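Phenol hydroxylase component phL (Pseudomonas stutzeri, PDB 3U52) probably serves as the non-catalytic, largely helical beta subunit of a multicomponent bacterial phenol hydroxylase, a partner of the diiron subunit that oxidises phenols. Local coordinates at residues M226-Y231 / D255-S260; H128-A133 / M158-I163. All blocks are in the same frame, centred on the assembly; numbering follows the deposited sequence.

Both contacts are buried in the helical core of the chain, with centres about 13 Å apart, and neither is a surface contact. Contact 1 pairs helix 211-240 with helix 251-274. Contact 2 pairs helix 126-143 with helix 147-175. The four helices are consistent with the ferritin-like bundle of this hydroxylase family. Contact 1 is aromatic and lies beside a bound xenon. Contact 2 is ionic, brings its helices closer together and borders another protein chain. Polar bonds join the two: Y227 OH lies 2.8 Å from E130 OE2, and W256 NE1 lies 3.0 Å from D159 OD2, both probable hydrogen bonds.

Contact 1: M226-Y231 / D255-S260; sequences MYPLVY and DWYKES. With XE (xenon), chain B.
Y227 meets W256 and Y257 in a buried aromatic cluster between helices 211-240 and 251-274, whose segments 226-231 and 255-260 run nearly antiparallel. The pairing suits the helical bundle expected of this family. The local axes stay 10.9 Å apart, so large side chains fill the space between them. Y227 touches both partners, one with its ring and the other mainly with its CB. Its CB sits over one face of the Y257 ring, 3.5 Å from Y257 CD1, in a CH-pi contact. The two tyrosine rings are almost parallel, with planes 6° apart. They are slid past each other and barely overlap. Further out, W256 CZ3 lies over a face of the Y227 ring, 3.6 Å from Y227 CZ. These two rings meet obliquely, with planes at 47°.

Y257 has its CG anti to the backbone N (chi1 -177°), which carries the ring across to the other helix. There its hydroxyl end rests beside the proline ring, with Y257 OH 3.8 Å from P228 CG. P228 sits at a kink in helix 211-240, where a wider pi-type turn spans 228-231. Two polar ends of the cluster are held from outside the segments: Y227 OH by E130 and W256 NE1 by D159. Y227 and Y257, with D232, line the xenon pocket. Xenon is chemically inert, so its binding there rests on fit and dispersion. It lies 3.6 Å from Y257 CD2 and also 3.6 Å from Y227 O, a carbonyl oxygen that accepts the backbone bond from Y231 N.

Contact 2: H128-A133 / M158-I163; sequences HVELGA and MDRLGI
E130 and R160 form a buried salt bridge between helices 126-143 and 147-175, within the helical core. Segments 128-133 and 158-163 run nearly antiparallel. Their local axes approach to 8.1 Å, and the CA atoms of E130 and R160 are 5.2 Å apart.

The tight part is built round the guanidinium group. R160 grips E130 side-on with two nitrogens, one for each carboxylate oxygen. R160 NE donates to E130 OE1 at 2.7 Å, with an N-H...O angle of 159°. R160 NH2 donates to E130 OE2 at a longer 3.3 Å, but straighter, at 173°. Both oxygens are met on the syn side and lie near the guanidinium plane, but the donors are tilted out of the carboxylate plane, NH2 more than NE. The two planes are 38° apart. A133 CB lies over the centre of one guanidinium face, 3.5 Å from R160 CZ. R160 is bent at chi2 and chi3, which folds the group back beside this methyl. I163 CG2 adds an apolar flank, 3.7 Å from E130 CD.

Between the two segments the fit is looser beside L131 and L161. Their side chains come no nearer than 5.0 Å to the opposite segment. This is not a solvent side: L131 packs on another protein chain of the assembly, and L161 on N134, further along helix 126-143. H128 ND1 is hydrogen-bonded to the backbone of another chain.

R160 NH1 also forms a salt bridge with D223 of helix 211-240. The arginine thus lies between two carboxylates, an arrangement that would favour charged E130 and R160 despite their burial and ties three helices together.

Contact 1: M226-Y231 / D255-S260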
ATOM      1  N   MET D 226     -31.947   8.799  24.251  1.00 26.83           N
ATOM      2  CA  MET D 226     -32.466   7.730  23.381  1.00 27.22           C
ATOM      3  C   MET D 226     -31.612   6.456  23.304  1.00 26.26           C
ATOM      4  O   MET D 226     -32.136   5.338  23.410  1.00 24.69           O
ATOM      5  CB  MET D 226     -32.692   8.245  21.963  1.00 27.19           C
ATOM      6  CG  MET D 226     -33.200   7.175  21.017  1.00 30.30           C
ATOM      7  SD  MET D 226     -33.711   7.899  19.467  1.00 36.86           S
ATOM      8  CE  MET D 226     -32.076   8.305  18.797  1.00 31.62           C
ATOM      9  N   TYR D 227     -30.322   6.632  23.034  1.00 25.89           N
ATOM     10  CA  TYR D 227     -29.433   5.493  22.883  1.00 27.00           C
ATOM     11  C   TYR D 227     -29.366   4.633  24.149  1.00 26.54           C
ATOM     12  O   TYR D 227     -29.533   3.441  24.048  1.00 27.25           O
ATOM     13  CB  TYR D 227     -28.053   5.942  22.353  1.00 27.25           C
ATOM     14  CG  TYR D 227     -28.069   5.942  20.857  1.00 27.63           C
ATOM     15  CD1 TYR D 227     -28.670   6.968  20.161  1.00 26.01           C
ATOM     16  CD2 TYR D 227     -27.556   4.845  20.136  1.00 31.04           C
ATOM     17  CE1 TYR D 227     -28.730   6.959  18.782  1.00 30.25           C
ATOM     18  CE2 TYR D 227     -27.605   4.809  18.746  1.00 30.04           C
ATOM     19  CZ  TYR D 227     -28.198   5.864  18.090  1.00 30.64           C
ATOM     20  OH  TYR D 227     -28.240   5.846  16.733  1.00 34.94           O
ATOM     21  N   PRO D 228     -29.123   5.242  25.342  1.00 27.01           N
ATOM     22  CA  PRO D 228     -29.215   4.384  26.550  1.00 27.42           C
ATOM     23  C   PRO D 228     -30.579   3.716  26.734  1.00 28.05           C
ATOM     24  O   PRO D 228     -30.625   2.524  27.010  1.00 28.17           O
ATOM     25  CB  PRO D 228     -28.896   5.348  27.708  1.00 27.08           C
ATOM     26  CG  PRO D 228     -28.003   6.473  27.014  1.00 26.36           C
ATOM     27  CD  PRO D 228     -28.726   6.635  25.684  1.00 25.54           C
ATOM     28  N   LEU D 229     -31.674   4.457  26.539  1.00 27.21           N
ATOM     29  CA  LEU D 229     -33.003   3.870  26.729  1.00 26.49           C
ATOM     30  C   LEU D 229     -33.206   2.677  25.823  1.00 26.46           C
ATOM     31  O   LEU D 229     -33.637   1.616  26.262  1.00 26.46           O
ATOM     32  CB  LEU D 229     -34.125   4.896  26.482  1.00 25.35           C
ATOM     33  CG  LEU D 229     -35.574   4.381  26.594  1.00 26.19           C
ATOM     34  CD1 LEU D 229     -35.897   3.909  28.009  1.00 22.12           C
ATOM     35  CD2 LEU D 229     -36.532   5.490  26.167  1.00 28.25           C
ATOM     36  N   VAL D 230     -32.895   2.862  24.548  1.00 26.53           N
ATOM     37  CA  VAL D 230     -33.170   1.835  23.537  1.00 27.22           C
ATOM     38  C   VAL D 230     -32.145   0.666  23.516  1.00 28.16           C
ATOM     39  O   VAL D 230     -32.527  -0.520  23.571  1.00 28.24           O
ATOM     40  CB  VAL D 230     -33.344   2.452  22.137  1.00 26.53           C
ATOM     41  CG1 VAL D 230     -33.608   1.337  21.099  1.00 27.28           C
ATOM     42  CG2 VAL D 230     -34.506   3.437  22.129  1.00 24.90           C
ATOM     43  N   TYR D 231     -30.855   0.992  23.431  1.00 28.87           N
ATOM     44  CA  TYR D 231     -29.856  -0.059  23.190  1.00 28.63           C
ATOM     45  C   TYR D 231     -29.230  -0.606  24.450  1.00 30.18           C
ATOM     46  O   TYR D 231     -28.450  -1.566  24.366  1.00 31.08           O
ATOM     47  CB  TYR D 231     -28.790   0.402  22.175  1.00 28.96           C
ATOM     48  CG  TYR D 231     -29.417   0.813  20.859  1.00 25.55           C
ATOM     49  CD1 TYR D 231     -29.605   2.141  20.545  1.00 26.44           C
ATOM     50  CD2 TYR D 231     -29.891  -0.136  19.981  1.00 26.25           C
ATOM     51  CE1 TYR D 231     -30.225   2.522  19.326  1.00 25.06           C
ATOM     52  CE2 TYR D 231     -30.490   0.225  18.785  1.00 26.12           C
ATOM     53  CZ  TYR D 231     -30.652   1.547  18.467  1.00 24.61           C
ATOM     54  OH  TYR D 231     -31.271   1.856  17.271  1.00 29.58           O
ATOM     55  N   ASP D 255     -21.546   0.087  20.236  1.00 21.83           N
ATOM     56  CA  ASP D 255     -20.166   0.478  19.985  1.00 23.31           C
ATOM     57  C   ASP D 255     -20.080   1.911  19.419  1.00 21.87           C
ATOM     58  O   ASP D 255     -19.233   2.704  19.849  1.00 21.49           O
ATOM     59  CB  ASP D 255     -19.509  -0.522  18.985  1.00 24.51           C
ATOM     60  CG  ASP D 255     -19.129  -1.880  19.654  1.00 31.23           C
ATOM     61  OD1 ASP D 255     -19.171  -1.956  20.912  1.00 36.94           O
ATOM     62  OD2 ASP D 255     -18.822  -2.877  18.925  1.00 35.33           O
ATOM     63  N   TRP D 256     -20.928   2.220  18.435  1.00 20.96           N
ATOM     64  CA  TRP D 256     -20.987   3.571  17.840  1.00 21.20           C
ATOM     65  C   TRP D 256     -21.224   4.650  18.916  1.00 21.43           C
ATOM     66  O   TRP D 256     -20.512   5.667  18.994  1.00 20.02           O
ATOM     67  CB  TRP D 256     -22.081   3.661  16.737  1.00 20.94           C
ATOM     68  CG  TRP D 256     -22.251   5.062  16.235  1.00 21.26           C
ATOM     69  CD1 TRP D 256     -21.487   5.680  15.284  1.00 20.54           C
ATOM     70  CD2 TRP D 256     -23.161   6.075  16.736  1.00 22.92           C
ATOM     71  NE1 TRP D 256     -21.892   6.991  15.123  1.00 21.13           N
ATOM     72  CE2 TRP D 256     -22.920   7.258  15.986  1.00 22.11           C
ATOM     73  CE3 TRP D 256     -24.202   6.074  17.689  1.00 24.37           C
ATOM     74  CZ2 TRP D 256     -23.656   8.442  16.183  1.00 23.82           C
ATOM     75  CZ3 TRP D 256     -24.918   7.264  17.908  1.00 22.79           C
ATOM     76  CH2 TRP D 256     -24.626   8.435  17.158  1.00 23.68           C
ATOM     77  N   TYR D 257     -22.224   4.406  19.754  1.00 21.28           N
ATOM     78  CA  TYR D 257     -22.613   5.340  20.789  1.00 22.79           C
ATOM     79  C   TYR D 257     -21.504   5.613  21.749  1.00 23.51           C
ATOM     80  O   TYR D 257     -21.235   6.780  22.035  1.00 22.62           O
ATOM     81  CB  TYR D 257     -23.835   4.866  21.555  1.00 22.71           C
ATOM     82  CG  TYR D 257     -24.284   5.870  22.580  1.00 25.74           C
ATOM     83  CD1 TYR D 257     -24.766   7.106  22.188  1.00 26.34           C
ATOM     84  CD2 TYR D 257     -24.171   5.591  23.952  1.00 26.83           C
ATOM     85  CE1 TYR D 257     -25.171   8.032  23.115  1.00 26.98           C
ATOM     86  CE2 TYR D 257     -24.574   6.514  24.903  1.00 26.98           C
ATOM     87  CZ  TYR D 257     -25.081   7.739  24.461  1.00 29.31           C
ATOM     88  OH  TYR D 257     -25.479   8.691  25.330  1.00 27.03           O
ATOM     89  N   LYS D 258     -20.847   4.557  22.238  1.00 23.95           N
ATOM     90  CA  LYS D 258     -19.719   4.711  23.163  1.00 26.62           C
ATOM     91  C   LYS D 258     -18.613   5.595  22.577  1.00 26.48           C
ATOM     92  O   LYS D 258     -18.046   6.458  23.273  1.00 26.85           O
ATOM     93  CB  LYS D 258     -19.129   3.333  23.517  1.00 27.82           C
ATOM     94  CG  LYS D 258     -20.028   2.539  24.462  1.00 34.62           C
ATOM     95  CD  LYS D 258     -20.182   3.356  25.810  1.00 44.76           C
ATOM     96  CE  LYS D 258     -21.643   3.494  26.327  1.00 48.14           C
ATOM     97  NZ  LYS D 258     -21.990   2.545  27.438  1.00 51.52           N
ATOM     98  N   GLU D 259     -18.303   5.370  21.308  1.00 25.68           N
ATOM     99  CA  GLU D 259     -17.283   6.183  20.619  1.00 25.64           C
ATOM    100  C   GLU D 259     -17.738   7.643  20.450  1.00 24.07           C
ATOM    101  O   GLU D 259     -16.937   8.550  20.500  1.00 24.36           O
ATOM    102  CB  GLU D 259     -16.938   5.532  19.265  1.00 26.62           C
ATOM    103  CG  GLU D 259     -15.963   6.353  18.402  1.00 28.94           C
ATOM    104  CD  GLU D 259     -16.204   6.147  16.903  1.00 32.96           C
ATOM    105  OE1 GLU D 259     -15.716   5.118  16.367  1.00 29.10           O
ATOM    106  OE2 GLU D 259     -16.900   7.008  16.272  1.00 32.21           O
ATOM    107  N   SER D 260     -19.029   7.875  20.248  1.00 23.21           N
ATOM    108  CA  SER D 260     -19.512   9.205  19.911  1.00 23.65           C
ATOM    109  C   SER D 260     -19.490  10.139  21.116  1.00 23.79           C
ATOM    110  O   SER D 260     -19.353  11.340  20.992  1.00 23.78           O
ATOM    111  CB  SER D 260     -20.923   9.123  19.356  1.00 24.61           C
ATOM    112  OG  SER D 260     -21.836   8.929  20.422  1.00 28.60           O
TER
HETATM  113 XE    XE B 335     -26.055   2.599  24.540  1.00 49.12          XE

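Contact 2: H128-A133 / M158-I163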
ATOM      1  N   HIS D 128     -36.493   6.303  11.259  1.00 22.10           N
ATOM      2  CA  HIS D 128     -36.976   7.635  10.850  1.00 21.50           C
ATOM      3  C   HIS D 128     -36.315   8.743  11.678  1.00 21.25           C
ATOM      4  O   HIS D 128     -36.030   9.869  11.221  1.00 22.24           O
ATOM      5  CB  HIS D 128     -38.507   7.666  10.962  1.00 20.40           C
ATOM      6  CG  HIS D 128     -39.199   6.588  10.182  1.00 19.06           C
ATOM      7  ND1 HIS D 128     -39.143   6.497   8.805  1.00 18.68           N
ATOM      8  CD2 HIS D 128     -39.966   5.551  10.593  1.00 15.09           C
ATOM      9  CE1 HIS D 128     -39.872   5.469   8.407  1.00 18.52           C
ATOM     10  NE2 HIS D 128     -40.379   4.884   9.477  1.00 18.25           N
ATOM     11  N   VAL D 129     -35.987   8.399  12.900  1.00 20.34           N
ATOM     12  CA  VAL D 129     -35.274   9.291  13.799  1.00 20.89           C
ATOM     13  C   VAL D 129     -33.833   9.425  13.291  1.00 21.79           C
ATOM     14  O   VAL D 129     -33.279  10.534  13.235  1.00 21.08           O
ATOM     15  CB  VAL D 129     -35.330   8.735  15.245  1.00 20.28           C
ATOM     16  CG1 VAL D 129     -34.487   9.581  16.236  1.00 22.45           C
ATOM     17  CG2 VAL D 129     -36.805   8.652  15.698  1.00 21.31           C
ATOM     18  N   GLU D 130     -33.233   8.285  12.898  1.00 22.76           N
ATOM     19  CA  GLU D 130     -31.876   8.282  12.291  1.00 22.21           C
ATOM     20  C   GLU D 130     -31.846   9.184  11.054  1.00 22.34           C
ATOM     21  O   GLU D 130     -30.869   9.938  10.813  1.00 22.98           O
ATOM     22  CB  GLU D 130     -31.484   6.829  11.931  1.00 21.27           C
ATOM     23  CG  GLU D 130     -31.230   5.962  13.174  1.00 24.61           C
ATOM     24  CD  GLU D 130     -30.239   6.588  14.178  1.00 34.90           C
ATOM     25  OE1 GLU D 130     -29.156   7.026  13.730  1.00 38.93           O
ATOM     26  OE2 GLU D 130     -30.517   6.683  15.417  1.00 37.64           O
ATOM     27  N   LEU D 131     -32.904   9.100  10.251  1.00 22.59           N
ATOM     28  CA  LEU D 131     -32.984   9.901   9.041  1.00 23.71           C
ATOM     29  C   LEU D 131     -32.966  11.362   9.436  1.00 24.18           C
ATOM     30  O   LEU D 131     -32.145  12.110   8.927  1.00 25.62           O
ATOM     31  CB  LEU D 131     -34.236   9.605   8.217  1.00 24.27           C
ATOM     32  CG  LEU D 131     -34.103  10.418   6.907  1.00 26.47           C
ATOM     33  CD1 LEU D 131     -32.928   9.945   6.067  1.00 28.60           C
ATOM     34  CD2 LEU D 131     -35.297  10.267   6.109  1.00 28.44           C
ATOM     35  N   GLY D 132     -33.852  11.770  10.357  1.00 23.62           N
ATOM     36  CA  GLY D 132     -33.808  13.138  10.920  1.00 22.23           C
ATOM     37  C   GLY D 132     -32.405  13.552  11.341  1.00 22.52           C
ATOM     38  O   GLY D 132     -31.962  14.668  11.009  1.00 21.16           O
ATOM     39  N   ALA D 133     -31.701  12.668  12.072  1.00 21.31           N
ATOM     40  CA  ALA D 133     -30.331  12.949  12.571  1.00 21.48           C
ATOM     41  C   ALA D 133     -29.301  13.021  11.437  1.00 20.82           C
ATOM     42  O   ALA D 133     -28.404  13.848  11.477  1.00 22.56           O
ATOM     43  CB  ALA D 133     -29.886  11.903  13.592  1.00 21.63           C
ATOM     44  N   MET D 158     -23.366  10.461   8.292  1.00 19.45           N
ATOM     45  CA  MET D 158     -23.241   9.242   7.508  1.00 21.03           C
ATOM     46  C   MET D 158     -23.408   7.971   8.373  1.00 19.23           C
ATOM     47  O   MET D 158     -24.059   7.035   7.943  1.00 19.09           O
ATOM     48  CB  MET D 158     -21.939   9.246   6.676  1.00 20.92           C
ATOM     49  CG  MET D 158     -21.886  10.362   5.563  1.00 28.58           C
ATOM     50  SD  MET D 158     -23.500  10.751   4.764  1.00 38.83           S
ATOM     51  CE  MET D 158     -23.990  12.343   5.555  1.00 44.67           C
ATOM     52  N   ASP D 159     -22.890   7.977   9.595  1.00 19.51           N
ATOM     53  CA  ASP D 159     -23.138   6.892  10.574  1.00 19.26           C
ATOM     54  C   ASP D 159     -24.642   6.727  10.833  1.00 20.22           C
ATOM     55  O   ASP D 159     -25.126   5.620  10.921  1.00 19.65           O
ATOM     56  CB  ASP D 159     -22.507   7.258  11.904  1.00 19.27           C
ATOM     57  CG  ASP D 159     -20.975   7.275  11.864  1.00 20.35           C
ATOM     58  OD1 ASP D 159     -20.391   6.679  10.937  1.00 19.93           O
ATOM     59  OD2 ASP D 159     -20.363   7.903  12.763  1.00 20.46           O
ATOM     60  N   ARG D 160     -25.374   7.844  10.948  1.00 21.41           N
ATOM     61  CA  ARG D 160     -26.832   7.778  11.239  1.00 21.38           C
ATOM     62  C   ARG D 160     -27.577   7.122  10.097  1.00 21.27           C
ATOM     63  O   ARG D 160     -28.499   6.353  10.340  1.00 22.12           O
ATOM     64  CB  ARG D 160     -27.471   9.164  11.565  1.00 21.81           C
ATOM     65  CG  ARG D 160     -26.755  10.022  12.569  1.00 24.12           C
ATOM     66  CD  ARG D 160     -26.411   9.273  13.879  1.00 27.63           C
ATOM     67  NE  ARG D 160     -27.575   9.019  14.724  1.00 31.63           N
ATOM     68  CZ  ARG D 160     -28.006   9.819  15.699  1.00 32.18           C
ATOM     69  NH1 ARG D 160     -27.350  10.943  16.005  1.00 29.90           N
ATOM     70  NH2 ARG D 160     -29.097   9.480  16.377  1.00 33.05           N
ATOM     71  N   LEU D 161     -27.192   7.422   8.866  1.00 21.42           N
ATOM     72  CA  LEU D 161     -27.764   6.762   7.704  1.00 21.92           C
ATOM     73  C   LEU D 161     -27.443   5.254   7.712  1.00 21.46           C
ATOM     74  O   LEU D 161     -28.326   4.460   7.473  1.00 20.71           O
ATOM     75  CB  LEU D 161     -27.216   7.375   6.433  1.00 22.06           C
ATOM     76  CG  LEU D 161     -27.634   6.670   5.157  1.00 26.70           C
ATOM     77  CD1 LEU D 161     -29.187   6.827   4.998  1.00 26.21           C
ATOM     78  CD2 LEU D 161     -26.842   7.181   3.929  1.00 26.65           C
ATOM     79  N   GLY D 162     -26.187   4.893   7.983  1.00 19.84           N
ATOM     80  CA  GLY D 162     -25.776   3.486   8.200  1.00 20.05           C
ATOM     81  C   GLY D 162     -26.588   2.797   9.288  1.00 20.12           C
ATOM     82  O   GLY D 162     -27.075   1.706   9.087  1.00 19.91           O
ATOM     83  N   ILE D 163     -26.763   3.444  10.436  1.00 20.54           N
ATOM     84  CA  ILE D 163     -27.601   2.862  11.502  1.00 21.10           C
ATOM     85  C   ILE D 163     -29.074   2.645  11.068  1.00 20.82           C
ATOM     86  O   ILE D 163     -29.673   1.599  11.320  1.00 21.54           O
ATOM     87  CB  ILE D 163     -27.501   3.684  12.795  1.00 22.49           C
ATOM     88  CG1 ILE D 163     -26.113   3.486  13.407  1.00 22.37           C
ATOM     89  CG2 ILE D 163     -28.576   3.258  13.809  1.00 20.60           C
ATOM     90  CD1 ILE D 163     -25.752   4.558  14.335  1.00 23.33           C
TER